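Rho-related gtp-binding protein RHOD (Homo sapiens, PDB 2J1L) is a small GTP-binding protein of the Rho branch of the Ras family, with a guanine-nucleotide-binding fold that here holds guanosine-5'-diphosphate and a magnesium ion. Local coordinates at residues Asp114-Asn119 against Thr148-Asp153; Val168-Gly173 against Tyr185-Ala190; Ser107-Cys112 against His134-Val139. All blocks are in the same frame, centred on the assembly; numbering follows the deposited sequence.

Contact 1 (Asp114-Asn119 against Thr148-Asp153); sequences DVTSPN and TDLRKD. With GDP (guanosine-5'-diphosphate), chain B.
Asp114 OD1 is gripped twice by Thr116, whose methyl group meets Leu150 across the contact. Thr116 N reaches it at 2.8 Å, closing an Asx turn, and Thr116 OG1 adds a second bond at 2.9 Å. Both donors come from the same face of the carboxylate; the hydroxyl arrives on the syn side, the amide from well above the plane. Thr116 can do this because OG1 sits between its own backbone N and carbonyl carbon (chi1 61°), which leaves CG2 directed across the contact, 3.4 Å from Leu150 CB. The other carboxylate oxygen of Asp114 forms a salt bridge with Lys147. Val115 supplies the other half: its CG2 packs 3.7 Å from Thr148 CA and lies over one face of the Arg151 guanidinium, while CG1 approaches Arg151 NH1. The extended Arg151 chain crosses the valine at about a right angle; its charge is paired with Glu187, and Val168 O is a further acceptor.

Thr148-Asp149 belongs to the base-recognition motif of Ras-like proteins, the (N/T)KxD sequence, here with cysteine first. Asp149 binds the guanine of GDP with both oxygens: N1 gives to OD1 at 2.9 Å and N2 to OD2 at 3.0 Å. Beside it, Leu150 CD2 comes within 3.4 Å of N2. Asp153 caps helix 154-162, the insert helix characteristic of Rho proteins, and Leu156 of that helix touches both Thr116 and Leu150. No hydrogen bond joins the two segments, so methyl groups carry the join, packing on Leu150, the Thr148 backbone and the Arg151 guanidinium, while polar groups turn to their own segment, to residues beyond or to GDP; the two oxygens of one carboxylate are well suited to guanine, whose N1 and N2 both donate.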
loop_
_atom_site.group_PDB
_atom_site.type_symbol
_atom_site.label_atom_id
_atom_site.label_comp_id
_atom_site.label_asym_id
_atom_site.label_seq_id
_atom_site.Cartn_x
_atom_site.Cartn_y
_atom_site.Cartn_z
ATOM N N ASP A 114 -0.306 -3.310 -7.741
ATOM C CA ASP A 114 -1.449 -3.138 -8.645
ATOM C C ASP A 114 -2.149 -4.493 -8.738
ATOM O O ASP A 114 -1.499 -5.494 -9.087
ATOM C CB ASP A 114 -0.896 -2.683 -10.002
ATOM C CG ASP A 114 -1.957 -2.476 -11.062
ATOM O OD1 ASP A 114 -3.079 -3.006 -10.912
ATOM O OD2 ASP A 114 -1.647 -1.788 -12.080
ATOM N N VAL A 115 -3.443 -4.562 -8.418
ATOM C CA VAL A 115 -4.142 -5.857 -8.497
ATOM C C VAL A 115 -4.248 -6.448 -9.917
ATOM O O VAL A 115 -4.466 -7.659 -10.059
ATOM C CB VAL A 115 -5.552 -5.856 -7.827
ATOM C CG1 VAL A 115 -5.424 -5.708 -6.324
ATOM C CG2 VAL A 115 -6.462 -4.798 -8.417
ATOM N N THR A 116 -4.081 -5.623 -10.958
ATOM C CA THR A 116 -4.081 -6.129 -12.350
ATOM C C THR A 116 -2.674 -6.354 -12.946
ATOM O O THR A 116 -2.541 -6.651 -14.144
ATOM C CB THR A 116 -4.907 -5.218 -13.289
ATOM O OG1 THR A 116 -4.342 -3.896 -13.326
ATOM C CG2 THR A 116 -6.348 -5.157 -12.807
ATOM N N SER A 117 -1.642 -6.228 -12.100
ATOM C CA SER A 117 -0.241 -6.538 -12.453
ATOM C C SER A 117 0.298 -7.653 -11.548
ATOM O O SER A 117 0.860 -7.383 -10.482
ATOM C CB SER A 117 0.635 -5.290 -12.303
ATOM O OG SER A 117 1.994 -5.571 -12.576
ATOM N N PRO A 118 0.110 -8.912 -11.953
ATOM C CA PRO A 118 0.716 -10.000 -11.204
ATOM C C PRO A 118 2.218 -9.845 -10.909
ATOM O O PRO A 118 2.686 -10.365 -9.895
ATOM C CB PRO A 118 0.437 -11.216 -12.086
ATOM C CG PRO A 118 -0.850 -10.870 -12.754
ATOM C CD PRO A 118 -0.716 -9.413 -13.062
ATOM N N ASN A 119 2.972 -9.142 -11.752
ATOM C CA ASN A 119 4.385 -8.905 -11.425
ATOM C C ASN A 119 4.595 -8.109 -10.143
ATOM O O ASN A 119 5.429 -8.494 -9.297
ATOM C CB ASN A 119 5.123 -8.200 -12.543
ATOM C CG ASN A 119 6.090 -9.102 -13.213
ATOM O OD1 ASN A 119 6.991 -9.664 -12.568
ATOM N ND2 ASN A 119 5.907 -9.292 -14.517
ATOM N N THR A 148 -8.120 -1.337 -7.511
ATOM C CA THR A 148 -9.139 -2.402 -7.444
ATOM C C THR A 148 -10.294 -2.200 -8.443
ATOM O O THR A 148 -11.041 -3.137 -8.757
ATOM C CB THR A 148 -9.733 -2.529 -6.036
ATOM O OG1 THR A 148 -10.304 -1.271 -5.637
ATOM C CG2 THR A 148 -8.650 -2.945 -5.019
ATOM N N ASP A 149 -10.430 -0.984 -8.955
ATOM C CA ASP A 149 -11.432 -0.703 -9.974
ATOM C C ASP A 149 -11.181 -1.484 -11.271
ATOM O O ASP A 149 -12.127 -1.771 -12.028
ATOM C CB ASP A 149 -11.495 0.799 -10.261
ATOM C CG ASP A 149 -10.160 1.371 -10.669
ATOM O OD1 ASP A 149 -9.228 1.396 -9.818
ATOM O OD2 ASP A 149 -10.043 1.805 -11.832
ATOM N N LEU A 150 -9.924 -1.849 -11.512
ATOM C CA LEU A 150 -9.535 -2.499 -12.770
ATOM C C LEU A 150 -9.855 -4.002 -12.880
ATOM O O LEU A 150 -9.705 -4.578 -13.957
ATOM C CB LEU A 150 -8.044 -2.249 -13.050
ATOM C CG LEU A 150 -7.695 -0.784 -13.369
ATOM C CD1 LEU A 150 -6.226 -0.656 -13.803
ATOM C CD2 LEU A 150 -8.634 -0.234 -14.426
ATOM N N ARG A 151 -10.294 -4.632 -11.789
ATOM C CA ARG A 151 -10.874 -5.979 -11.856
ATOM C C ARG A 151 -12.134 -5.984 -12.709
ATOM O O ARG A 151 -12.370 -6.925 -13.468
ATOM C CB ARG A 151 -11.260 -6.492 -10.477
ATOM C CG ARG A 151 -10.117 -6.641 -9.522
ATOM C CD ARG A 151 -10.521 -7.505 -8.339
ATOM N NE ARG A 151 -9.388 -7.690 -7.435
ATOM C CZ ARG A 151 -9.320 -7.274 -6.174
ATOM N NH1 ARG A 151 -8.228 -7.518 -5.473
ATOM N NH2 ARG A 151 -10.318 -6.624 -5.596
ATOM N N LYS A 152 -12.956 -4.946 -12.566
ATOM C CA LYS A 152 -14.130 -4.793 -13.423
ATOM C C LYS A 152 -13.728 -4.665 -14.915
ATOM O O LYS A 152 -14.517 -5.023 -15.791
ATOM C CB LYS A 152 -15.002 -3.611 -12.971
ATOM C CG LYS A 152 -15.864 -3.901 -11.746
ATOM N N ASP A 153 -12.503 -4.194 -15.198
ATOM C CA ASP A 153 -12.015 -4.008 -16.589
ATOM C C ASP A 153 -11.880 -5.348 -17.318
ATOM O O ASP A 153 -10.965 -6.126 -17.021
ATOM C CB ASP A 153 -10.657 -3.279 -16.595
ATOM C CG ASP A 153 -10.304 -2.683 -17.955
ATOM O OD1 ASP A 153 -9.926 -1.490 -17.980
ATOM O OD2 ASP A 153 -10.389 -3.400 -18.981
HETATM P PB GDP B . 3.448 4.950 -8.930
HETATM O O1B GDP B . 3.306 6.223 -8.158
HETATM O O2B GDP B . 3.565 3.755 -8.037
HETATM O O3B GDP B . 4.667 5.045 -9.815
HETATM O O3A GDP B . 2.126 4.757 -9.801
HETATM P PA GDP B . 1.261 6.082 -10.165
HETATM O O1A GDP B . 0.512 6.649 -8.982
HETATM O O2A GDP B . 2.199 7.138 -10.689
HETATM O "O5'" GDP B . 0.203 5.540 -11.262
HETATM C "C5'" GDP B . 0.615 4.716 -12.344
HETATM C "C4'" GDP B . -0.493 4.592 -13.374
HETATM O "O4'" GDP B . -1.669 3.930 -12.872
HETATM C "C3'" GDP B . -0.975 5.978 -13.806
HETATM O "O3'" GDP B . -1.545 5.922 -15.127
HETATM C "C2'" GDP B . -2.098 6.273 -12.862
HETATM O "O2'" GDP B . -3.031 7.202 -13.386
HETATM C "C1'" GDP B . -2.729 4.911 -12.785
HETATM N N9 GDP B . -3.479 4.758 -11.538
HETATM C C8 GDP B . -3.113 5.095 -10.286
HETATM N N7 GDP B . -4.089 4.735 -9.402
HETATM C C5 GDP B . -5.082 4.172 -10.103
HETATM C C6 GDP B . -6.382 3.581 -9.793
HETATM O O6 GDP B . -6.821 3.520 -8.607
HETATM N N1 GDP B . -7.082 3.111 -10.830
HETATM C C2 GDP B . -6.646 3.163 -12.107
HETATM N N2 GDP B . -7.432 2.666 -13.090
HETATM N N3 GDP B . -5.462 3.688 -12.469
HETATM C C4 GDP B . -4.670 4.189 -11.508
#

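Contact 2 (Val168-Gly173 against Tyr185-Ala190); sequences VTYHRG and YLECSA. With GDP (guanosine-5'-diphosphate), chain B.
Tyr170 and Tyr185 form a T-shaped (edge-to-face) pair where helix 170-179 lies against strand 184-187, an outermost strand of the G-domain sheet. The planes stand at 84° with centroids 5.4 Å apart, and the edge of Tyr185 at CE2 points at the face of Tyr170, displaced toward its rim. One broad face of Tyr185 is covered by Gly173, whose CA makes a CH-pi contact 3.9 Å from the ring centroid. With no side chain on Gly173, the helix backbone can settle directly on the ring, its C atom lying over the ring centre.

Glu187, extended beyond CG, brings its carboxylate to the edges of both rings: OE1 near the plane of Tyr170, OE2 near that of Tyr185. The carboxylate is turned 75° to the Tyr170 ring. OE2 takes a hydrogen bond from Tyr185 OH through its anti lone pair, and has Arg151 as a second partner. Further along, the chain enters the loop that corresponds to the SAK (G5) motif of Ras-like proteins, here Ser189-Ala190-Arg191, where Ala190 N comes 2.9 Å from O6 of GDP.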
loop_
_atom_site.group_PDB
_atom_site.type_symbol
_atom_site.label_atom_id
_atom_site.label_comp_id
_atom_site.label_asym_id
_atom_site.label_seq_id
_atom_site.Cartn_x
_atom_site.Cartn_y
_atom_site.Cartn_z
ATOM N N VAL A 168 -5.438 -10.409 -9.166
ATOM C CA VAL A 168 -5.213 -10.822 -7.784
ATOM C C VAL A 168 -6.519 -10.611 -7.032
ATOM O O VAL A 168 -7.054 -9.521 -7.052
ATOM C CB VAL A 168 -4.048 -10.008 -7.147
ATOM C CG1 VAL A 168 -3.702 -10.531 -5.736
ATOM C CG2 VAL A 168 -2.813 -10.033 -8.063
ATOM N N THR A 169 -7.063 -11.658 -6.418
ATOM C CA THR A 169 -8.302 -11.514 -5.642
ATOM C C THR A 169 -7.992 -11.121 -4.197
ATOM O O THR A 169 -6.854 -11.249 -3.742
ATOM C CB THR A 169 -9.130 -12.800 -5.638
ATOM O OG1 THR A 169 -8.316 -13.873 -5.164
ATOM C CG2 THR A 169 -9.643 -13.120 -7.042
ATOM N N TYR A 170 -9.005 -10.621 -3.493
ATOM C CA TYR A 170 -8.875 -10.299 -2.072
ATOM C C TYR A 170 -8.232 -11.457 -1.304
ATOM O O TYR A 170 -7.203 -11.284 -0.645
ATOM C CB TYR A 170 -10.243 -9.971 -1.474
ATOM C CG TYR A 170 -10.185 -9.425 -0.068
ATOM C CD1 TYR A 170 -10.093 -10.277 1.032
ATOM C CD2 TYR A 170 -10.233 -8.050 0.166
ATOM C CE1 TYR A 170 -10.043 -9.774 2.331
ATOM C CE2 TYR A 170 -10.184 -7.536 1.455
ATOM C CZ TYR A 170 -10.088 -8.404 2.533
ATOM O OH TYR A 170 -10.030 -7.897 3.809
ATOM N N HIS A 171 -8.839 -12.638 -1.405
ATOM C CA HIS A 171 -8.399 -13.794 -0.625
ATOM C C HIS A 171 -6.907 -14.031 -0.834
ATOM O O HIS A 171 -6.153 -14.242 0.122
ATOM C CB HIS A 171 -9.206 -15.038 -1.007
ATOM C CG HIS A 171 -8.718 -16.305 -0.368
ATOM N ND1 HIS A 171 -8.847 -16.557 0.983
ATOM C CD2 HIS A 171 -8.124 -17.404 -0.900
ATOM C CE1 HIS A 171 -8.352 -17.755 1.255
ATOM N NE2 HIS A 171 -7.905 -18.288 0.130
ATOM N N ARG A 172 -6.486 -13.970 -2.090
ATOM C CA ARG A 172 -5.097 -14.199 -2.442
ATOM C C ARG A 172 -4.181 -13.086 -1.901
ATOM O O ARG A 172 -3.089 -13.364 -1.407
ATOM C CB ARG A 172 -4.982 -14.361 -3.965
ATOM C CG ARG A 172 -3.576 -14.238 -4.508
ATOM C CD ARG A 172 -3.351 -15.085 -5.749
ATOM N NE ARG A 172 -3.193 -16.493 -5.420
ATOM C CZ ARG A 172 -2.162 -17.027 -4.755
ATOM N NH1 ARG A 172 -2.146 -18.343 -4.545
ATOM N NH2 ARG A 172 -1.153 -16.277 -4.294
ATOM N N GLY A 173 -4.638 -11.837 -1.988
ATOM C CA GLY A 173 -3.959 -10.703 -1.352
ATOM C C GLY A 173 -3.749 -10.920 0.140
ATOM O O GLY A 173 -2.708 -10.564 0.687
ATOM N N TYR A 185 -4.022 -6.642 5.365
ATOM C CA TYR A 185 -4.139 -6.453 3.938
ATOM C C TYR A 185 -5.365 -5.613 3.660
ATOM O O TYR A 185 -6.447 -5.879 4.170
ATOM C CB TYR A 185 -4.246 -7.778 3.205
ATOM C CG TYR A 185 -4.632 -7.606 1.756
ATOM C CD1 TYR A 185 -3.689 -7.295 0.800
ATOM C CD2 TYR A 185 -5.956 -7.725 1.349
ATOM C CE1 TYR A 185 -4.057 -7.102 -0.519
ATOM C CE2 TYR A 185 -6.321 -7.541 0.033
ATOM C CZ TYR A 185 -5.379 -7.229 -0.881
ATOM O OH TYR A 185 -5.752 -7.058 -2.173
ATOM N N LEU A 186 -5.182 -4.591 2.834
ATOM C CA LEU A 186 -6.241 -3.675 2.485
ATOM C C LEU A 186 -6.200 -3.414 1.004
ATOM O O LEU A 186 -5.194 -3.637 0.345
ATOM C CB LEU A 186 -6.047 -2.372 3.228
ATOM C CG LEU A 186 -6.016 -2.477 4.758
ATOM C CD1 LEU A 186 -5.144 -1.361 5.381
ATOM C CD2 LEU A 186 -7.447 -2.466 5.294
ATOM N N GLU A 187 -7.311 -2.926 0.494
ATOM C CA GLU A 187 -7.475 -2.633 -0.922
ATOM C C GLU A 187 -8.166 -1.308 -1.100
ATOM O O GLU A 187 -9.015 -0.917 -0.276
ATOM C CB GLU A 187 -8.383 -3.653 -1.550
ATOM C CG GLU A 187 -7.771 -4.976 -1.696
ATOM C CD GLU A 187 -8.708 -5.940 -2.395
ATOM O OE1 GLU A 187 -9.913 -5.633 -2.519
ATOM O OE2 GLU A 187 -8.223 -7.002 -2.826
ATOM N N CYS A 188 -7.856 -0.657 -2.212
ATOM C CA CYS A 188 -8.447 0.626 -2.522
ATOM C C CYS A 188 -8.346 0.897 -4.002
ATOM O O CYS A 188 -7.593 0.234 -4.714
ATOM C CB CYS A 188 -7.695 1.705 -1.779
ATOM S SG CYS A 188 -5.964 1.688 -2.217
ATOM N N SER A 189 -9.127 1.873 -4.443
ATOM C CA SER A 189 -9.005 2.440 -5.766
ATOM C C SER A 189 -8.844 3.937 -5.596
ATOM O O SER A 189 -9.750 4.597 -5.096
ATOM C CB SER A 189 -10.256 2.148 -6.604
ATOM O OG SER A 189 -10.188 2.812 -7.864
ATOM N N ALA A 190 -7.696 4.475 -5.988
ATOM C CA ALA A 190 -7.498 5.910 -5.942
ATOM C C ALA A 190 -8.394 6.586 -6.977
ATOM O O ALA A 190 -8.842 7.713 -6.786
ATOM C CB ALA A 190 -6.049 6.244 -6.184
HETATM P PB GDP B . 3.448 4.950 -8.930
HETATM O O1B GDP B . 3.306 6.223 -8.158
HETATM O O2B GDP B . 3.565 3.755 -8.037
HETATM O O3B GDP B . 4.667 5.045 -9.815
HETATM O O3A GDP B . 2.126 4.757 -9.801
HETATM P PA GDP B . 1.261 6.082 -10.165
HETATM O O1A GDP B . 0.512 6.649 -8.982
HETATM O O2A GDP B . 2.199 7.138 -10.689
HETATM O "O5'" GDP B . 0.203 5.540 -11.262
HETATM C "C5'" GDP B . 0.615 4.716 -12.344
HETATM C "C4'" GDP B . -0.493 4.592 -13.374
HETATM O "O4'" GDP B . -1.669 3.930 -12.872
HETATM C "C3'" GDP B . -0.975 5.978 -13.806
HETATM O "O3'" GDP B . -1.545 5.922 -15.127
HETATM C "C2'" GDP B . -2.098 6.273 -12.862
HETATM O "O2'" GDP B . -3.031 7.202 -13.386
HETATM C "C1'" GDP B . -2.729 4.911 -12.785
HETATM N N9 GDP B . -3.479 4.758 -11.538
HETATM C C8 GDP B . -3.113 5.095 -10.286
HETATM N N7 GDP B . -4.089 4.735 -9.402
HETATM C C5 GDP B . -5.082 4.172 -10.103
HETATM C C6 GDP B . -6.382 3.581 -9.793
HETATM O O6 GDP B . -6.821 3.520 -8.607
HETATM N N1 GDP B . -7.082 3.111 -10.830
HETATM C C2 GDP B . -6.646 3.163 -12.107
HETATM N N2 GDP B . -7.432 2.666 -13.090
HETATM N N3 GDP B . -5.462 3.688 -12.469
HETATM C C4 GDP B . -4.670 4.189 -11.508
#

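Contact 3 (Ser107-Cys112 against His134-Val139); sequences SVLLLC and HFCKKV
Leu109 and Val139 form the apolar centre of this contact, with Cys136 and Ser107 completing it. Leu109 CD1 touches Cys136 SG at 4.1 Å, and Leu109 CG stands 4.4 Å from Val139 CG1. That same valine methyl is also near Ser107 CB, 4.0 Å away. Val139 can serve both strand residues because CG1 is anti to its backbone N (chi1 175°), which directs this branch at the strand. The alternation of strand 106-114 explains the choice of residues: Ser107 and Leu109 turn toward the returning chain, whereas Val108 turns away and packs on Ala207 of helix 196-209.

Polar interactions between the two segments are absent. Lys137, with its positive phi, breaks the helical course after helix 118-135, and a weak bond runs from Val139 N to Lys137 O within the loop. Immediately afterwards, backbone hydrogen bonds join Leu109 to Pro140 and Ile142, so the loop leads into strand 141-146, parallel to strand 106-114 and next to it in the mixed sheet. This is the return of a beta-alpha-beta crossover, made of strand 106-114, helix 118-135 and strand 141-146. Leu109 is also covered by Val132 and touches Val38. With no polar bond between the segments, their cohesion is dispersive and hydrophobic: a long leucine branch, a thiol and a methyl of beta-branched valine suit the seam, while the smaller Ser107 suits its partly exposed margin.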
loop_
_atom_site.group_PDB
_atom_site.type_symbol
_atom_site.label_atom_id
_atom_site.label_comp_id
_atom_site.label_asym_id
_atom_site.label_seq_id
_atom_site.Cartn_x
_atom_site.Cartn_y
_atom_site.Cartn_z
ATOM N N SER A 107 6.182 4.365 13.176
ATOM C CA SER A 107 6.291 4.073 11.752
ATOM C C SER A 107 5.475 2.895 11.280
ATOM O O SER A 107 5.032 2.070 12.067
ATOM C CB SER A 107 7.751 3.826 11.389
ATOM O OG SER A 107 8.448 5.052 11.379
ATOM N N VAL A 108 5.301 2.841 9.962
ATOM C CA VAL A 108 4.588 1.762 9.287
ATOM C C VAL A 108 4.868 1.823 7.797
ATOM O O VAL A 108 5.026 2.905 7.215
ATOM C CB VAL A 108 3.060 1.809 9.545
ATOM C CG1 VAL A 108 2.455 3.115 9.052
ATOM C CG2 VAL A 108 2.359 0.604 8.898
ATOM N N LEU A 109 4.961 0.645 7.198
ATOM C CA LEU A 109 5.312 0.479 5.792
ATOM C C LEU A 109 4.106 -0.048 5.071
ATOM O O LEU A 109 3.482 -1.015 5.544
ATOM C CB LEU A 109 6.406 -0.558 5.649
ATOM C CG LEU A 109 7.845 -0.115 5.855
ATOM C CD1 LEU A 109 8.674 -1.362 5.905
ATOM C CD2 LEU A 109 8.321 0.815 4.733
ATOM N N LEU A 110 3.776 0.579 3.944
ATOM C CA LEU A 110 2.727 0.105 3.076
ATOM C C LEU A 110 3.404 -0.449 1.855
ATOM O O LEU A 110 3.935 0.302 1.040
ATOM C CB LEU A 110 1.784 1.231 2.678
ATOM C CG LEU A 110 1.082 2.008 3.812
ATOM C CD1 LEU A 110 0.128 3.072 3.218
ATOM C CD2 LEU A 110 0.323 1.063 4.742
ATOM N N LEU A 111 3.427 -1.776 1.757
ATOM C CA LEU A 111 3.894 -2.477 0.574
ATOM C C LEU A 111 2.748 -2.560 -0.433
ATOM O O LEU A 111 1.820 -3.324 -0.238
ATOM C CB LEU A 111 4.350 -3.887 0.937
ATOM C CG LEU A 111 5.557 -4.030 1.858
ATOM C CD1 LEU A 111 6.255 -5.396 1.602
ATOM C CD2 LEU A 111 6.562 -2.877 1.695
ATOM N N CYS A 112 2.856 -1.794 -1.512
ATOM C CA CYS A 112 1.781 -1.614 -2.492
ATOM C C CYS A 112 1.954 -2.451 -3.754
ATOM O O CYS A 112 3.060 -2.632 -4.248
ATOM C CB CYS A 112 1.742 -0.150 -2.929
ATOM S SG CYS A 112 1.354 0.973 -1.578
ATOM N N HIS A 134 15.245 -7.199 6.108
ATOM C CA HIS A 134 16.660 -6.949 6.379
ATOM C C HIS A 134 16.871 -5.619 7.135
ATOM O O HIS A 134 17.302 -5.620 8.290
ATOM C CB HIS A 134 17.455 -6.960 5.068
ATOM C CG HIS A 134 18.916 -6.715 5.254
ATOM N ND1 HIS A 134 19.813 -7.730 5.513
ATOM C CD2 HIS A 134 19.637 -5.568 5.241
ATOM C CE1 HIS A 134 21.027 -7.221 5.641
ATOM N NE2 HIS A 134 20.947 -5.912 5.481
ATOM N N PHE A 135 16.541 -4.503 6.485
ATOM C CA PHE A 135 16.727 -3.160 7.056
ATOM C C PHE A 135 15.919 -2.890 8.341
ATOM O O PHE A 135 16.505 -2.685 9.417
ATOM C CB PHE A 135 16.367 -2.093 6.010
ATOM N N CYS A 136 14.589 -2.929 8.224
ATOM C CA CYS A 136 13.668 -2.359 9.231
ATOM C C CYS A 136 13.305 -3.175 10.473
ATOM O O CYS A 136 12.659 -2.630 11.385
ATOM C CB CYS A 136 12.355 -1.988 8.559
ATOM S SG CYS A 136 12.573 -1.095 6.997
ATOM N N LYS A 137 13.694 -4.455 10.521
ATOM C CA LYS A 137 13.451 -5.310 11.699
ATOM C C LYS A 137 11.988 -5.197 12.163
ATOM O O LYS A 137 11.072 -5.673 11.482
ATOM N N LYS A 138 11.779 -4.525 13.296
ATOM C CA LYS A 138 10.456 -4.432 13.910
ATOM C C LYS A 138 9.613 -3.220 13.497
ATOM O O LYS A 138 9.172 -2.460 14.356
ATOM N N VAL A 139 9.381 -3.044 12.197
ATOM C CA VAL A 139 8.532 -1.952 11.704
ATOM C C VAL A 139 7.326 -2.526 10.969
ATOM O O VAL A 139 7.500 -3.305 10.051
ATOM C CB VAL A 139 9.286 -1.019 10.750
ATOM C CG1 VAL A 139 8.338 0.014 10.191
ATOM C CG2 VAL A 139 10.426 -0.334 11.468
#

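In the fold
Contacts 1 and 2 are neighbours at the guanine end of the nucleotide pocket, their centres about 9 Å apart, and both touch GDP. Two polar bridges couple them: Asp149 OD1 lies 2.6 Å from Ser189 OG, a probable hydrogen bond, and Arg151 NH1 forms a 2.7 Å salt bridge with Glu187 OE2. Thr148 CG2 also packs on Glu187 CB. Contact 3 sits across the chain's centre, its centre about 24 Å from that of contact 1 and about 19 Å from that of contact 2; the Leu109 side chain is about 14 Å from GDP. Strand 106-114 and helix 118-135 nevertheless connect the ends, leading from contact 3 to contact 1 and back.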